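Side-chain contacts in protein-S-isoprenylcysteine O-methyltransferase (Tribolium castaneum, PDB 5V7P), which catalyses the S-adenosyl-L-methionine-dependent methylation of the C-terminal isoprenylated cysteine of proteins, forming a methyl ester at the endoplasmic reticulum membrane: residues V140-E145 with G151-H156; T222-I225 with C231-A234. All blocks are in the same frame, centred on the assembly; numbering follows the deposited sequence.

In the fold
Both contacts lie on the same side of the chain's centre, towards the probably lumenal ends of the transmembrane helices, with their own centres about 12 Å apart. Interaction 1 comes first along the chain and closes before interaction 2 opens; it packs the end of helix 129-148 against the short helix 150-153 that leads into helix 156-180. Interaction 2 pairs the end of helix 210-225 with the start of helix 231-258. They touch where E141 OE1 packs against C231 SG, 3.2 Å away. The 226-230 turn joins them further, since its backbone and N228 meet side chains of both. Two connections of the helix bundle, probably lumenal, thus pack against each other, away from the S-adenosyl-L-methionine site.

Interaction 1. Residues V140-E145 with G151-H156; sequences VEFFIE and GLKEIH. With MPG ([(Z)-octadec-9-enyl] (2R)-2,3-bis(oxidanyl)propanoate), chain S; D10 (decane), chain I.
K153 and E145 form the one salt bridge here, with K153 NZ 2.8 Å from E145 OE1 and meeting that oxygen nearly along its C-O bond. The glutamate chain runs straight out beyond CG and the lysine comes across it at about a right angle. The ammonium group also bonds to the backbone oxygens of I227 and L226 and to N228 OD1. It is thus surrounded by four oxygen acceptors, one more than its three N-H groups, so some must share a donor. E141, one helical turn before E145, brings its OE2 to 2.8 Å from E145 OE2, and one of the two acids probably carries a proton; E141 OE2 also accepts from the backbone N of L230.

The apolar part is carried by the lysine's methylenes. Bent at chi2 (-56°), the K153 chain passes obliquely along one side of the F142 ring, CD 3.6 Å from F142 CE1 and CE 3.6 Å from F142 CD1. With CG anti to the backbone N (chi1 178°), that ring reaches out from its helix to meet the lysine. L152 adds a smaller touch, its CD2 3.7 Å from E145 OE1.

Lipid-like molecules border both ends. F143 CD2 lies 3.8 Å from C8 of decane. Over one face of the H156 ring, offset toward the rim, sits hydroxyl oxygen O2 of a monoacylglycerol-like lipid, 3.2 Å from H156 NE2. The whole is a short connection, probably lumenal, between membrane helices 129-148 and 156-180, carried by the weakly bonded helix 150-153, with a buried lysine joining it to the 226-230 turn.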
loop_
_atom_site.group_PDB
_atom_site.type_symbol
_atom_site.label_atom_id
_atom_site.label_comp_id
_atom_site.label_asym_id
_atom_site.label_seq_id
_atom_site.Cartn_x
_atom_site.Cartn_y
_atom_site.Cartn_z
ATOM N N VAL A 140 16.874 10.137 7.003
ATOM C CA VAL A 140 17.750 11.266 7.288
ATOM C C VAL A 140 17.648 11.657 8.757
ATOM O O VAL A 140 18.653 11.993 9.393
ATOM C CB VAL A 140 17.434 12.453 6.355
ATOM C CG1 VAL A 140 17.440 12.006 4.897
ATOM C CG2 VAL A 140 16.107 13.100 6.714
ATOM N N GLU A 141 16.440 11.610 9.324
ATOM C CA GLU A 141 16.296 11.897 10.747
ATOM C C GLU A 141 17.156 10.952 11.572
ATOM O O GLU A 141 17.903 11.386 12.457
ATOM C CB GLU A 141 14.833 11.793 11.182
ATOM C CG GLU A 141 14.649 12.074 12.674
ATOM C CD GLU A 141 13.229 11.900 13.162
ATOM O OE1 GLU A 141 12.326 11.690 12.329
ATOM O OE2 GLU A 141 13.021 11.971 14.390
ATOM N N PHE A 142 17.061 9.650 11.297
ATOM C CA PHE A 142 17.836 8.678 12.057
ATOM C C PHE A 142 19.321 9.014 12.019
ATOM O O PHE A 142 19.966 9.147 13.065
ATOM C CB PHE A 142 17.592 7.268 11.518
ATOM C CG PHE A 142 18.393 6.206 12.224
ATOM C CD1 PHE A 142 17.905 5.600 13.370
ATOM C CD2 PHE A 142 19.636 5.823 11.747
ATOM C CE1 PHE A 142 18.640 4.630 14.026
ATOM C CE2 PHE A 142 20.375 4.853 12.399
ATOM C CZ PHE A 142 19.877 4.256 13.540
ATOM N N PHE A 143 19.878 9.180 10.818
ATOM C CA PHE A 143 21.321 9.339 10.686
ATOM C C PHE A 143 21.798 10.719 11.124
ATOM O O PHE A 143 22.919 10.845 11.627
ATOM C CB PHE A 143 21.748 9.052 9.247
ATOM C CG PHE A 143 21.701 7.596 8.895
ATOM C CD1 PHE A 143 22.664 6.726 9.379
ATOM C CD2 PHE A 143 20.683 7.089 8.106
ATOM C CE1 PHE A 143 22.619 5.383 9.072
ATOM C CE2 PHE A 143 20.633 5.747 7.794
ATOM C CZ PHE A 143 21.602 4.890 8.280
ATOM N N ILE A 144 20.979 11.757 10.950
ATOM C CA ILE A 144 21.311 13.054 11.532
ATOM C C ILE A 144 21.247 12.973 13.052
ATOM O O ILE A 144 22.140 13.461 13.755
ATOM C CB ILE A 144 20.378 14.151 10.980
ATOM C CG1 ILE A 144 20.701 14.414 9.506
ATOM C CG2 ILE A 144 20.510 15.443 11.797
ATOM C CD1 ILE A 144 19.814 15.460 8.837
ATOM N N GLU A 145 20.194 12.346 13.582
ATOM C CA GLU A 145 20.060 12.218 15.029
ATOM C C GLU A 145 21.107 11.273 15.602
ATOM O O GLU A 145 21.594 11.485 16.719
ATOM C CB GLU A 145 18.656 11.734 15.389
ATOM C CG GLU A 145 17.583 12.801 15.260
ATOM C CD GLU A 145 16.193 12.257 15.509
ATOM O OE1 GLU A 145 16.041 11.020 15.576
ATOM O OE2 GLU A 145 15.250 13.066 15.636
ATOM N N GLY A 151 23.500 8.479 21.684
ATOM C CA GLY A 151 22.854 7.815 22.802
ATOM C C GLY A 151 21.374 7.588 22.579
ATOM O O GLY A 151 20.791 6.657 23.144
ATOM N N LEU A 152 20.744 8.426 21.753
ATOM C CA LEU A 152 19.321 8.267 21.473
ATOM C C LEU A 152 19.037 6.925 20.810
ATOM O O LEU A 152 18.077 6.236 21.172
ATOM C CB LEU A 152 18.834 9.416 20.589
ATOM C CG LEU A 152 17.367 9.384 20.145
ATOM C CD1 LEU A 152 16.437 9.567 21.329
ATOM C CD2 LEU A 152 17.112 10.446 19.093
ATOM N N LYS A 153 19.860 6.536 19.838
ATOM C CA LYS A 153 19.663 5.281 19.124
ATOM C C LYS A 153 20.253 4.085 19.857
ATOM O O LYS A 153 20.098 2.952 19.387
ATOM C CB LYS A 153 20.272 5.374 17.722
ATOM C CG LYS A 153 19.898 6.640 16.961
ATOM C CD LYS A 153 18.389 6.818 16.840
ATOM C CE LYS A 153 18.049 8.028 15.985
ATOM N NZ LYS A 153 16.585 8.258 15.884
ATOM N N GLU A 154 20.923 4.304 20.987
ATOM C CA GLU A 154 21.459 3.226 21.804
ATOM C C GLU A 154 20.482 2.768 22.880
ATOM O O GLU A 154 20.854 1.961 23.737
ATOM C CB GLU A 154 22.776 3.663 22.449
ATOM C CG GLU A 154 23.946 3.731 21.475
ATOM C CD GLU A 154 25.157 4.427 22.063
ATOM O OE1 GLU A 154 25.512 5.518 21.573
ATOM O OE2 GLU A 154 25.750 3.887 23.021
ATOM N N ILE A 155 19.248 3.262 22.852
ATOM C CA ILE A 155 18.218 2.838 23.818
ATOM C C ILE A 155 17.504 1.657 23.170
ATOM O O ILE A 155 16.400 1.761 22.630
ATOM C CB ILE A 155 17.265 3.980 24.184
ATOM C CG1 ILE A 155 18.057 5.218 24.623
ATOM C CG2 ILE A 155 16.318 3.531 25.289
ATOM C CD1 ILE A 155 17.214 6.467 24.783
ATOM N N HIS A 156 18.152 0.492 23.236
ATOM C CA HIS A 156 17.693 -0.661 22.471
ATOM C C HIS A 156 16.354 -1.193 22.969
ATOM O O HIS A 156 15.565 -1.711 22.168
ATOM C CB HIS A 156 18.753 -1.762 22.509
ATOM C CG HIS A 156 19.959 -1.466 21.670
ATOM N ND1 HIS A 156 20.135 -0.264 21.019
ATOM C CD2 HIS A 156 21.046 -2.217 21.373
ATOM C CE1 HIS A 156 21.280 -0.286 20.359
ATOM N NE2 HIS A 156 21.852 -1.461 20.558
HETATM C C2 MPG S . 20.812 -9.034 18.052
HETATM C C3 MPG S . 20.091 -8.924 16.710
HETATM C C4 MPG S . 19.553 -10.291 16.289
HETATM C C5 MPG S . 18.200 -10.535 16.950
HETATM C C6 MPG S . 17.111 -9.775 16.193
HETATM C C7 MPG S . 15.737 -10.038 16.813
HETATM C C8 MPG S . 15.655 -9.558 18.262
HETATM C C9 MPG S . 15.981 -8.067 18.334
HETATM C C10 MPG S . 16.149 -7.442 19.480
HETATM C C11 MPG S . 16.039 -8.143 20.832
HETATM C C12 MPG S . 17.437 -8.472 21.347
HETATM C C13 MPG S . 17.342 -9.556 22.419
HETATM C C14 MPG S . 16.378 -9.109 23.517
HETATM O O1 MPG S . 20.287 -6.710 18.287
HETATM C C1 MPG S . 21.303 -7.652 18.486
HETATM C CXD MPG S . 19.801 -4.242 17.962
HETATM O O2 MPG S . 20.434 -3.016 18.206
HETATM C C21 MPG S . 18.443 -4.273 18.661
HETATM O O3 MPG S . 18.471 -3.428 19.780
HETATM O O4 MPG S . 21.692 -5.138 19.048
HETATM C CX3 MPG S . 20.679 -5.381 18.482
HETATM C C3 D10 I . 18.867 7.575 -0.270
HETATM C C4 D10 I . 19.185 8.681 0.734
HETATM C C5 D10 I . 19.535 8.067 2.089
HETATM C C6 D10 I . 19.856 9.180 3.085
HETATM C C7 D10 I . 20.220 8.569 4.437
HETATM C C8 D10 I . 20.746 9.662 5.363
#

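Interaction 2. Residues T222-I225 with C231-A234; sequences TQII and CIPA. With MPG ([(Z)-octadec-9-enyl] (2R)-2,3-bis(oxidanyl)propanoate), chain B.
Q223 reaches with NE2 to T222 OG1, an oxygen that several groups meet: it bonds to the backbone oxygen of S219 as well and lies 2.9 Å from hydroxyl oxygen O2 of the bound lipid. The bond from Q223 NE2 to T222 OG1 is 3.3 Å long, with an N-H...O angle of 152°. It is slightly skewed, for the threonine oxygen stands 19° out of the amide plane. Y95 OH bonds to the same lipid.

Q223 also spans the contact. Bent at chi2 (-50°), its chain turns the amide so that NE2 comes 3.1 Å from lipid O3, while OE1 accepts from N228 ND2 and presses on C231, 3.1 Å from its CB. The C231 sulphur is a little further from the same oxygen. Here helix 210-225 ends and, after five residues, helix 231-258 begins: a helical hairpin of two transmembrane segments within the isoprenylcysteine carboxyl methyltransferase family region, with N228 in its turn. With an alanine here in place of Q223, N228 ND2 would probably lose this acceptor and T222 OG1 this donor, and a gap is likely to open beside C231 CB and the lipid headgroup.

Aliphatic packing closes the other flank. I232 lays its CG1 3.6 Å from Q223 CB, where the two backbones come nearest, with the CA atoms of Q223 and I232 5.3 Å apart. Its CD1 then continues past the carbonyl oxygen of Q223 to meet I224 CG1 at 4.0 Å, the two isoleucine chains crossing at about a right angle. I225 packs on L163 and C166 of helix 156-180.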
loop_
_atom_site.group_PDB
_atom_site.type_symbol
_atom_site.label_atom_id
_atom_site.label_comp_id
_atom_site.label_asym_id
_atom_site.label_seq_id
_atom_site.Cartn_x
_atom_site.Cartn_y
_atom_site.Cartn_z
ATOM N N THR A 222 7.499 0.954 12.998
ATOM C CA THR A 222 8.764 1.122 12.289
ATOM C C THR A 222 9.539 2.317 12.827
ATOM O O THR A 222 10.765 2.258 12.973
ATOM C CB THR A 222 8.521 1.286 10.787
ATOM O OG1 THR A 222 7.761 2.474 10.546
ATOM C CG2 THR A 222 7.783 0.078 10.218
ATOM N N GLN A 223 8.840 3.410 13.131
ATOM C CA GLN A 223 9.500 4.602 13.646
ATOM C C GLN A 223 9.835 4.494 15.125
ATOM O O GLN A 223 10.732 5.201 15.596
ATOM C CB GLN A 223 8.624 5.831 13.389
ATOM C CG GLN A 223 8.343 6.060 11.915
ATOM C CD GLN A 223 9.610 6.040 11.084
ATOM O OE1 GLN A 223 10.508 6.854 11.287
ATOM N NE2 GLN A 223 9.701 5.088 10.161
ATOM N N ILE A 224 9.142 3.630 15.866
ATOM C CA ILE A 224 9.580 3.324 17.222
ATOM C C ILE A 224 10.868 2.514 17.181
ATOM O O ILE A 224 11.772 2.713 18.002
ATOM C CB ILE A 224 8.469 2.592 17.999
ATOM C CG1 ILE A 224 7.217 3.477 18.069
ATOM C CG2 ILE A 224 8.959 2.217 19.400
ATOM C CD1 ILE A 224 6.047 2.870 18.823
ATOM N N ILE A 225 10.978 1.593 16.221
ATOM C CA ILE A 225 12.239 0.883 16.021
ATOM C C ILE A 225 13.371 1.887 15.878
ATOM O O ILE A 225 14.380 1.823 16.588
ATOM C CB ILE A 225 12.152 -0.045 14.795
ATOM C CG1 ILE A 225 11.050 -1.088 14.997
ATOM C CG2 ILE A 225 13.500 -0.726 14.533
ATOM C CD1 ILE A 225 10.808 -1.985 13.796
ATOM N N CYS A 231 9.299 11.490 13.400
ATOM C CA CYS A 231 8.518 10.693 12.461
ATOM C C CYS A 231 7.391 9.927 13.142
ATOM O O CYS A 231 6.380 9.632 12.496
ATOM C CB CYS A 231 9.426 9.717 11.715
ATOM S SG CYS A 231 10.252 10.432 10.269
ATOM N N ILE A 232 7.539 9.596 14.422
ATOM C CA ILE A 232 6.537 8.798 15.123
ATOM C C ILE A 232 5.198 9.525 15.070
ATOM O O ILE A 232 4.215 8.950 14.582
ATOM C CB ILE A 232 6.969 8.487 16.568
ATOM C CG1 ILE A 232 8.013 7.369 16.571
ATOM C CG2 ILE A 232 5.765 8.089 17.433
ATOM C CD1 ILE A 232 8.684 7.142 17.923
ATOM N N PRO A 233 5.096 10.774 15.535
ATOM C CA PRO A 233 3.795 11.455 15.435
ATOM C C PRO A 233 3.373 11.719 14.003
ATOM O O PRO A 233 2.187 11.587 13.675
ATOM C CB PRO A 233 4.016 12.760 16.215
ATOM C CG PRO A 233 5.275 12.555 16.987
ATOM C CD PRO A 233 6.104 11.645 16.160
ATOM N N ALA A 234 4.312 12.104 13.138
ATOM C CA ALA A 234 3.980 12.363 11.740
ATOM C C ALA A 234 3.425 11.111 11.073
ATOM O O ALA A 234 2.403 11.164 10.378
ATOM C CB ALA A 234 5.215 12.870 10.998
HETATM C C2 MPG B . 5.123 6.785 5.695
HETATM C C3 MPG B . 4.182 6.410 6.832
HETATM C C4 MPG B . 2.859 5.865 6.302
HETATM C C5 MPG B . 2.082 5.257 7.447
HETATM C C6 MPG B . 0.702 4.858 6.951
HETATM C C7 MPG B . 0.747 3.749 5.904
HETATM C C8 MPG B . -0.349 4.048 4.896
HETATM C C9 MPG B . -0.626 2.789 4.078
HETATM C C10 MPG B . -0.358 2.683 2.797
HETATM C C11 MPG B . 0.261 3.809 1.967
HETATM C C12 MPG B . 1.088 3.206 0.843
HETATM C C13 MPG B . 0.183 2.540 -0.188
HETATM C C14 MPG B . 1.017 1.535 -0.969
HETATM C C15 MPG B . 0.230 1.024 -2.174
HETATM C C16 MPG B . 1.060 1.163 -3.447
HETATM O O1 MPG B . 6.640 4.974 5.464
HETATM C C1 MPG B . 5.535 5.570 4.865
HETATM C CXD MPG B . 7.633 2.833 6.312
HETATM O O2 MPG B . 7.588 2.307 7.608
HETATM C C21 MPG B . 8.940 3.620 6.137
HETATM O O3 MPG B . 9.576 3.778 7.373
HETATM O O4 MPG B . 5.353 3.406 6.448
HETATM C CX3 MPG B . 6.433 3.745 6.092
#